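Local coordinates for hypothetical protein AF1704 (Archaeoglobus fulgidus, PDB 1ZBM) that probably converts cyclic dehypoxanthinylfutalosinate into 1,4-dihydroxy-6-naphthoate and dihydroxyacetone, a step in menaquinone biosynthesis, at residues 172-185 with 249-263. Numbering follows the deposited sequence.
Sequences WWSEQVKLPLPLGL and MPESVDAALKKLYEM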
ATOM      1  N   TRP A 172      14.879  -9.228  -2.663  1.00 19.43           N
ATOM      2  CA  TRP A 172      15.759  -8.245  -3.267  1.00 19.05           C
ATOM      3  C   TRP A 172      16.040  -7.096  -2.309  1.00 18.41           C
ATOM      4  O   TRP A 172      17.169  -6.609  -2.234  1.00 17.16           O
ATOM      5  CB  TRP A 172      15.151  -7.675  -4.538  1.00 18.13           C
ATOM      6  CG  TRP A 172      16.047  -6.659  -5.154  1.00 19.02           C
ATOM      7  CD1 TRP A 172      17.056  -6.889  -6.035  1.00 16.52           C
ATOM      8  CD2 TRP A 172      16.050  -5.249  -4.889  1.00 19.46           C
ATOM      9  NE1 TRP A 172      17.692  -5.710  -6.337  1.00 19.52           N
ATOM     10  CE2 TRP A 172      17.100  -4.687  -5.645  1.00 19.56           C
ATOM     11  CE3 TRP A 172      15.272  -4.408  -4.075  1.00 20.39           C
ATOM     12  CZ2 TRP A 172      17.390  -3.315  -5.626  1.00 20.46           C
ATOM     13  CZ3 TRP A 172      15.560  -3.044  -4.053  1.00 20.43           C
ATOM     14  CH2 TRP A 172      16.616  -2.515  -4.824  1.00 20.86           C
ATOM     15  N   TRP A 173      15.010  -6.657  -1.589  1.00 17.64           N
ATOM     16  CA  TRP A 173      15.161  -5.549  -0.652  1.00 17.51           C
ATOM     17  C   TRP A 173      15.990  -5.950   0.552  1.00 17.71           C
ATOM     18  O   TRP A 173      16.778  -5.160   1.065  1.00 18.73           O
ATOM     19  CB  TRP A 173      13.793  -5.049  -0.193  1.00 15.05           C
ATOM     20  CG  TRP A 173      13.812  -4.255   1.085  1.00 13.56           C
ATOM     21  CD1 TRP A 173      13.624  -4.731   2.357  1.00 13.85           C
ATOM     22  CD2 TRP A 173      13.949  -2.830   1.205  1.00 13.23           C
ATOM     23  NE1 TRP A 173      13.618  -3.683   3.259  1.00 13.54           N
ATOM     24  CE2 TRP A 173      13.814  -2.513   2.577  1.00 13.22           C
ATOM     25  CE3 TRP A 173      14.161  -1.792   0.283  1.00 14.74           C
ATOM     26  CZ2 TRP A 173      13.886  -1.201   3.047  1.00 11.60           C
ATOM     27  CZ3 TRP A 173      14.234  -0.478   0.754  1.00 12.38           C
ATOM     28  CH2 TRP A 173      14.095  -0.200   2.126  1.00 14.85           C
ATOM     29  N   SER A 174      15.798  -7.185   0.993  1.00 18.84           N
ATOM     30  CA  SER A 174      16.514  -7.706   2.132  1.00 20.79           C
ATOM     31  C   SER A 174      18.019  -7.715   1.828  1.00 20.93           C
ATOM     32  O   SER A 174      18.842  -7.554   2.726  1.00 21.74           O
ATOM     33  CB  SER A 174      16.004  -9.109   2.446  1.00 21.61           C
ATOM     34  OG  SER A 174      16.464  -9.543   3.714  1.00 27.90           O
ATOM     35  N   GLU A 175      18.372  -7.886   0.560  1.00 21.33           N
ATOM     36  CA  GLU A 175      19.771  -7.886   0.162  1.00 22.93           C
ATOM     37  C   GLU A 175      20.337  -6.467   0.148  1.00 22.66           C
ATOM     38  O   GLU A 175      21.557  -6.276   0.171  1.00 24.24           O
ATOM     39  CB  GLU A 175      19.939  -8.528  -1.223  1.00 24.04           C
ATOM     40  CG  GLU A 175      19.824 -10.052  -1.220  1.00 27.56           C
ATOM     41  CD  GLU A 175      19.834 -10.662  -2.619  1.00 31.52           C
ATOM     42  OE1 GLU A 175      20.264  -9.982  -3.582  1.00 33.28           O
ATOM     43  OE2 GLU A 175      19.423 -11.838  -2.753  1.00 33.25           O
ATOM     44  N   GLN A 176      19.458  -5.468   0.124  1.00 21.73           N
ATOM     45  CA  GLN A 176      19.901  -4.069   0.104  1.00 20.34           C
ATOM     46  C   GLN A 176      20.036  -3.466   1.498  1.00 20.32           C
ATOM     47  O   GLN A 176      20.980  -2.730   1.769  1.00 19.72           O
ATOM     48  CB  GLN A 176      18.932  -3.203  -0.706  1.00 21.37           C
ATOM     49  CG  GLN A 176      18.607  -3.737  -2.081  1.00 20.68           C
ATOM     50  CD  GLN A 176      19.841  -4.182  -2.828  1.00 22.16           C
ATOM     51  OE1 GLN A 176      20.849  -3.468  -2.883  1.00 22.65           O
ATOM     52  NE2 GLN A 176      19.769  -5.362  -3.422  1.00 22.67           N
ATOM     53  N   VAL A 177      19.077  -3.759   2.369  1.00 18.83           N
ATOM     54  CA  VAL A 177      19.114  -3.238   3.722  1.00 20.11           C
ATOM     55  C   VAL A 177      18.345  -4.171   4.645  1.00 19.23           C
ATOM     56  O   VAL A 177      17.398  -4.830   4.218  1.00 19.71           O
ATOM     57  CB  VAL A 177      18.521  -1.803   3.805  1.00 22.58           C
ATOM     58  CG1 VAL A 177      17.079  -1.813   3.369  1.00 22.82           C
ATOM     59  CG2 VAL A 177      18.647  -1.267   5.224  1.00 24.78           C
ATOM     60  N   LYS A 178      18.765  -4.227   5.909  1.00 17.27           N
ATOM     61  CA  LYS A 178      18.148  -5.106   6.896  1.00 16.19           C
ATOM     62  C   LYS A 178      17.134  -4.386   7.772  1.00 16.55           C
ATOM     63  O   LYS A 178      17.348  -4.186   8.966  1.00 16.73           O
ATOM     64  CB  LYS A 178      19.243  -5.746   7.757  1.00 16.62           C
ATOM     65  CG  LYS A 178      20.317  -6.463   6.938  1.00 14.94           C
ATOM     66  CD  LYS A 178      19.736  -7.601   6.092  1.00 14.73           C
ATOM     67  CE  LYS A 178      20.835  -8.369   5.357  1.00 14.96           C
ATOM     68  NZ  LYS A 178      20.306  -9.417   4.433  1.00 14.67           N
ATOM     69  N   LEU A 179      16.017  -4.016   7.161  1.00 15.72           N
ATOM     70  CA  LEU A 179      14.946  -3.304   7.844  1.00 14.10           C
ATOM     71  C   LEU A 179      13.622  -3.647   7.157  1.00 13.49           C
ATOM     72  O   LEU A 179      13.611  -4.101   6.013  1.00 13.06           O
ATOM     73  CB  LEU A 179      15.200  -1.794   7.743  1.00 13.93           C
ATOM     74  CG  LEU A 179      16.468  -1.255   8.404  1.00 16.37           C
ATOM     75  CD1 LEU A 179      16.784   0.163   7.901  1.00 15.30           C
ATOM     76  CD2 LEU A 179      16.272  -1.264   9.923  1.00 13.89           C
ATOM     77  N   PRO A 180      12.490  -3.431   7.846  1.00 11.96           N
ATOM     78  CA  PRO A 180      11.178  -3.727   7.256  1.00 11.99           C
ATOM     79  C   PRO A 180      11.029  -2.994   5.909  1.00 12.49           C
ATOM     80  O   PRO A 180      11.792  -2.076   5.617  1.00 12.53           O
ATOM     81  CB  PRO A 180      10.207  -3.213   8.315  1.00 10.40           C
ATOM     82  CG  PRO A 180      10.966  -3.397   9.597  1.00 10.44           C
ATOM     83  CD  PRO A 180      12.356  -2.935   9.228  1.00  9.90           C
ATOM     84  N   LEU A 181      10.045  -3.383   5.104  1.00 13.98           N
ATOM     85  CA  LEU A 181       9.832  -2.770   3.792  1.00 14.24           C
ATOM     86  C   LEU A 181       8.597  -1.849   3.729  1.00 13.54           C
ATOM     87  O   LEU A 181       7.462  -2.336   3.701  1.00 12.79           O
ATOM     88  CB  LEU A 181       9.675  -3.879   2.741  1.00 14.62           C
ATOM     89  CG  LEU A 181      10.026  -3.625   1.268  1.00 15.35           C
ATOM     90  CD1 LEU A 181       9.362  -4.699   0.400  1.00 13.84           C
ATOM     91  CD2 LEU A 181       9.577  -2.255   0.843  1.00 13.22           C
ATOM     92  N   PRO A 182       8.803  -0.515   3.685  1.00 12.85           N
ATOM     93  CA  PRO A 182       7.718   0.478   3.619  1.00 14.37           C
ATOM     94  C   PRO A 182       6.996   0.398   2.280  1.00 13.68           C
ATOM     95  O   PRO A 182       7.618   0.605   1.240  1.00 15.14           O
ATOM     96  CB  PRO A 182       8.446   1.818   3.758  1.00 14.38           C
ATOM     97  CG  PRO A 182       9.774   1.460   4.349  1.00 15.24           C
ATOM     98  CD  PRO A 182      10.112   0.156   3.703  1.00 13.30           C
ATOM     99  N   LEU A 183       5.693   0.125   2.288  1.00 13.08           N
ATOM    100  CA  LEU A 183       4.954   0.025   1.026  1.00 14.04           C
ATOM    101  C   LEU A 183       3.901   1.114   0.842  1.00 14.59           C
ATOM    102  O   LEU A 183       4.000   1.927  -0.075  1.00 14.47           O
ATOM    103  CB  LEU A 183       4.293  -1.347   0.914  1.00 13.60           C
ATOM    104  CG  LEU A 183       5.266  -2.520   0.880  1.00 14.62           C
ATOM    105  CD1 LEU A 183       4.501  -3.799   1.105  1.00 11.96           C
ATOM    106  CD2 LEU A 183       6.007  -2.543  -0.462  1.00 14.15           C
ATOM    107  N   GLY A 184       2.890   1.105   1.704  1.00 14.88           N
ATOM    108  CA  GLY A 184       1.842   2.100   1.631  1.00 14.57           C
ATOM    109  C   GLY A 184       1.918   2.963   2.870  1.00 14.35           C
ATOM    110  O   GLY A 184       2.305   2.484   3.934  1.00 14.41           O
ATOM    111  N   LEU A 185       1.556   4.232   2.754  1.00 14.80           N
ATOM    112  CA  LEU A 185       1.616   5.127   3.905  1.00 16.16           C
ATOM    113  C   LEU A 185       0.343   5.949   4.072  1.00 16.34           C
ATOM    114  O   LEU A 185      -0.417   6.157   3.125  1.00 16.75           O
ATOM    115  CB  LEU A 185       2.789   6.094   3.744  1.00 16.61           C
ATOM    116  CG  LEU A 185       4.202   5.570   3.493  1.00 20.12           C
ATOM    117  CD1 LEU A 185       5.081   6.734   3.060  1.00 20.69           C
ATOM    118  CD2 LEU A 185       4.761   4.905   4.741  1.00 19.97           C
HETATM  119  N   MSE A 249       4.482   3.816  13.361  1.00 13.46           N
HETATM  120  CA  MSE A 249       5.698   3.568  12.591  1.00 16.57           C
HETATM  121  C   MSE A 249       6.933   3.613  13.497  1.00 14.22           C
HETATM  122  O   MSE A 249       7.273   4.659  14.036  1.00 13.29           O
HETATM  123  CB  MSE A 249       5.835   4.604  11.476  1.00 19.73           C
HETATM  124  CG  MSE A 249       6.826   4.232  10.395  1.00 24.95           C
HETATM  125 SE   MSE A 249       6.937   5.625   9.060  1.00 37.85          SE
HETATM  126  CE  MSE A 249       5.320   5.195   8.081  1.00 29.10           C
ATOM    127  N   PRO A 250       7.619   2.470  13.679  1.00 14.42           N
ATOM    128  CA  PRO A 250       8.811   2.437  14.538  1.00 11.95           C
ATOM    129  C   PRO A 250      10.017   3.100  13.883  1.00 14.25           C
ATOM    130  O   PRO A 250       9.987   3.411  12.688  1.00 15.30           O
ATOM    131  CB  PRO A 250       9.018   0.947  14.773  1.00 13.27           C
ATOM    132  CG  PRO A 250       8.590   0.347  13.460  1.00 12.23           C
ATOM    133  CD  PRO A 250       7.303   1.125  13.158  1.00 12.73           C
ATOM    134  N   GLU A 251      11.081   3.303  14.655  1.00 13.32           N
ATOM    135  CA  GLU A 251      12.286   3.939  14.128  1.00 13.73           C
ATOM    136  C   GLU A 251      12.891   3.204  12.934  1.00 11.63           C
ATOM    137  O   GLU A 251      13.372   3.843  12.004  1.00 12.27           O
ATOM    138  CB  GLU A 251      13.343   4.098  15.241  1.00 16.02           C
ATOM    139  CG  GLU A 251      12.934   5.051  16.366  1.00 20.74           C
ATOM    140  CD  GLU A 251      12.041   4.401  17.416  1.00 24.47           C
ATOM    141  OE1 GLU A 251      11.217   3.527  17.049  1.00 25.91           O
ATOM    142  OE2 GLU A 251      12.160   4.768  18.613  1.00 22.32           O
ATOM    143  N   SER A 252      12.850   1.873  12.952  1.00 12.17           N
ATOM    144  CA  SER A 252      13.413   1.067  11.870  1.00 11.04           C
ATOM    145  C   SER A 252      12.758   1.357  10.528  1.00 12.19           C
ATOM    146  O   SER A 252      13.434   1.403   9.500  1.00 13.93           O
ATOM    147  CB  SER A 252      13.311  -0.435  12.197  1.00 10.53           C
ATOM    148  OG  SER A 252      11.965  -0.878  12.280  1.00 12.82           O
ATOM    149  N   VAL A 253      11.443   1.558  10.538  1.00 12.34           N
ATOM    150  CA  VAL A 253      10.707   1.863   9.313  1.00 12.42           C
ATOM    151  C   VAL A 253      11.044   3.273   8.829  1.00 12.97           C
ATOM    152  O   VAL A 253      11.062   3.532   7.622  1.00 13.54           O
ATOM    153  CB  VAL A 253       9.166   1.751   9.526  1.00  9.45           C
ATOM    154  CG1 VAL A 253       8.425   2.188   8.267  1.00  5.31           C
ATOM    155  CG2 VAL A 253       8.798   0.322   9.882  1.00 11.91           C
ATOM    156  N   ASP A 254      11.298   4.193   9.757  1.00 15.42           N
ATOM    157  CA  ASP A 254      11.667   5.552   9.349  1.00 17.11           C
ATOM    158  C   ASP A 254      13.009   5.447   8.632  1.00 16.21           C
ATOM    159  O   ASP A 254      13.245   6.128   7.637  1.00 17.71           O
ATOM    160  CB  ASP A 254      11.863   6.504  10.540  1.00 19.01           C
ATOM    161  CG  ASP A 254      10.582   6.800  11.291  1.00 21.02           C
ATOM    162  OD1 ASP A 254       9.507   6.928  10.652  1.00 24.09           O
ATOM    163  OD2 ASP A 254      10.661   6.937  12.536  1.00 18.36           O
ATOM    164  N   ALA A 255      13.891   4.596   9.154  1.00 15.35           N
ATOM    165  CA  ALA A 255      15.219   4.420   8.576  1.00 12.56           C
ATOM    166  C   ALA A 255      15.125   3.783   7.202  1.00 12.62           C
ATOM    167  O   ALA A 255      15.872   4.145   6.287  1.00 13.63           O
ATOM    168  CB  ALA A 255      16.078   3.565   9.493  1.00 11.31           C
ATOM    169  N   ALA A 256      14.206   2.831   7.063  1.00 12.44           N
ATOM    170  CA  ALA A 256      14.000   2.131   5.802  1.00 10.25           C
ATOM    171  C   ALA A 256      13.548   3.087   4.701  1.00 10.57           C
ATOM    172  O   ALA A 256      14.022   3.001   3.572  1.00  9.28           O
ATOM    173  CB  ALA A 256      12.996   1.019   5.987  1.00  8.65           C
ATOM    174  N   LEU A 257      12.637   3.999   5.016  1.00 12.63           N
ATOM    175  CA  LEU A 257      12.193   4.954   4.002  1.00 13.02           C
ATOM    176  C   LEU A 257      13.380   5.794   3.599  1.00 14.28           C
ATOM    177  O   LEU A 257      13.646   5.987   2.410  1.00 13.18           O
ATOM    178  CB  LEU A 257      11.127   5.886   4.546  1.00 13.42           C
ATOM    179  CG  LEU A 257       9.665   5.475   4.434  1.00 16.10           C
ATOM    180  CD1 LEU A 257       8.851   6.650   4.971  1.00 16.34           C
ATOM    181  CD2 LEU A 257       9.269   5.180   2.983  1.00 15.63           C
ATOM    182  N   LYS A 258      14.096   6.300   4.600  1.00 14.59           N
ATOM    183  CA  LYS A 258      15.267   7.131   4.328  1.00 17.64           C
ATOM    184  C   LYS A 258      16.157   6.398   3.327  1.00 16.82           C
ATOM    185  O   LYS A 258      16.565   6.971   2.317  1.00 17.22           O
ATOM    186  CB  LYS A 258      16.055   7.417   5.618  1.00 18.53           C
ATOM    187  CG  LYS A 258      17.087   8.531   5.467  1.00 23.88           C
ATOM    188  CD  LYS A 258      18.219   8.433   6.500  1.00 26.89           C
ATOM    189  CE  LYS A 258      19.349   9.433   6.189  1.00 28.10           C
ATOM    190  NZ  LYS A 258      20.587   9.220   7.011  1.00 29.78           N
ATOM    191  N   LYS A 259      16.436   5.126   3.602  1.00 17.34           N
ATOM    192  CA  LYS A 259      17.282   4.308   2.726  1.00 17.79           C
ATOM    193  C   LYS A 259      16.665   4.155   1.341  1.00 17.66           C
ATOM    194  O   LYS A 259      17.312   4.403   0.318  1.00 17.41           O
ATOM    195  CB  LYS A 259      17.493   2.921   3.342  1.00 18.29           C
ATOM    196  CG  LYS A 259      18.321   1.983   2.476  1.00 20.12           C
ATOM    197  CD  LYS A 259      19.702   2.551   2.266  1.00 21.26           C
ATOM    198  CE  LYS A 259      20.552   1.656   1.395  1.00 22.39           C
ATOM    199  NZ  LYS A 259      21.849   2.337   1.117  1.00 22.00           N
ATOM    200  N   LEU A 260      15.408   3.731   1.320  1.00 16.51           N
ATOM    201  CA  LEU A 260      14.688   3.548   0.070  1.00 16.15           C
ATOM    202  C   LEU A 260      14.842   4.789  -0.809  1.00 18.10           C
ATOM    203  O   LEU A 260      15.185   4.681  -1.985  1.00 17.01           O
ATOM    204  CB  LEU A 260      13.205   3.299   0.349  1.00 13.22           C
ATOM    205  CG  LEU A 260      12.246   3.330  -0.844  1.00 14.27           C
ATOM    206  CD1 LEU A 260      12.596   2.222  -1.838  1.00 10.69           C
ATOM    207  CD2 LEU A 260      10.816   3.151  -0.346  1.00 10.90           C
ATOM    208  N   TYR A 261      14.599   5.963  -0.231  1.00 17.74           N
ATOM    209  CA  TYR A 261      14.686   7.212  -0.981  1.00 19.75           C
ATOM    210  C   TYR A 261      16.092   7.488  -1.491  1.00 20.65           C
ATOM    211  O   TYR A 261      16.276   7.896  -2.640  1.00 20.99           O
ATOM    212  CB  TYR A 261      14.195   8.382  -0.122  1.00 19.16           C
ATOM    213  CG  TYR A 261      12.708   8.343   0.204  1.00 18.14           C
ATOM    214  CD1 TYR A 261      12.184   9.117   1.243  1.00 19.72           C
ATOM    215  CD2 TYR A 261      11.824   7.543  -0.531  1.00 18.86           C
ATOM    216  CE1 TYR A 261      10.817   9.098   1.550  1.00 18.48           C
ATOM    217  CE2 TYR A 261      10.455   7.519  -0.232  1.00 19.35           C
ATOM    218  CZ  TYR A 261       9.963   8.303   0.814  1.00 18.86           C
ATOM    219  OH  TYR A 261       8.623   8.281   1.119  1.00 20.58           O
ATOM    220  N   GLU A 262      17.082   7.262  -0.634  1.00 21.77           N
ATOM    221  CA  GLU A 262      18.472   7.468  -1.006  1.00 21.83           C
ATOM    222  C   GLU A 262      18.776   6.618  -2.230  1.00 22.62           C
ATOM    223  O   GLU A 262      19.342   7.107  -3.209  1.00 20.79           O
ATOM    224  CB  GLU A 262      19.384   7.092   0.164  1.00 22.60           C
ATOM    225  CG  GLU A 262      19.336   8.121   1.278  1.00 23.03           C
ATOM    226  CD  GLU A 262      20.019   7.675   2.556  1.00 25.20           C
ATOM    227  OE1 GLU A 262      20.092   8.500   3.493  1.00 27.32           O
ATOM    228  OE2 GLU A 262      20.476   6.514   2.637  1.00 24.50           O
HETATM  229  N   MSE A 263      18.373   5.353  -2.188  1.00 22.57           N
HETATM  230  CA  MSE A 263      18.609   4.479  -3.329  1.00 24.83           C
HETATM  231  C   MSE A 263      17.926   5.013  -4.582  1.00 23.23           C
HETATM  232  O   MSE A 263      18.483   4.934  -5.669  1.00 20.67           O
HETATM  233  CB  MSE A 263      18.102   3.064  -3.049  1.00 26.78           C
HETATM  234  CG  MSE A 263      18.905   2.298  -2.020  1.00 33.68           C
HETATM  235 SE   MSE A 263      18.192   0.510  -1.741  1.00 46.26          SE
HETATM  236  CE  MSE A 263      19.029  -0.371  -3.251  1.00 43.37           C
TER
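Helix 251-263 lies across strand 181-185 and the connection leading into it from the helix containing W172 and W173, where A256 meets L179, P180 and P182. Its axis crosses the strand's at 82°, with a closest approach of 7.8 Å, so helix and strand run nearly perpendicular. The methyl CB of A256 sits 3.3 Å from P180 O and 3.6 Å from P182 CG, and the P182 ring also reaches L257, whose CD2 lies 3.5 Å from P182 CB. L179 spreads its two methyls over the helix: CD1 packs on A255 CB and CD2 on S252 CB.

W173 is fixed in rotation by its indole NE1, which donates a nearly straight bond (2.8 Å, 167°) to L179 O, lying close to the ring plane. L181 CG and V177 CG1 lie over opposite faces, each toward the rim, while the edge is turned to the helix, with CH2 3.5 Å from A256 O. Strand 181-189, of which 181-185 is the start, lies between strands 61-65 and 76-86 in a mixed five-stranded sheet, consistent with the periplasmic-binding-protein-like fold of the family. L183 O accepts from T114 OG1, a predicted substrate-binding residue, and L260 also lies near T114.

Near the C-terminal end of helix 251-265, the selenomethionine M263, bent at chi3 (82°), lays CE 3.6 Å from both Q176 CG and W172 CH2. Q176 NE2 donates to W172 O, a bond that keeps this nitrogen over one face of the W172 indole, toward its rim.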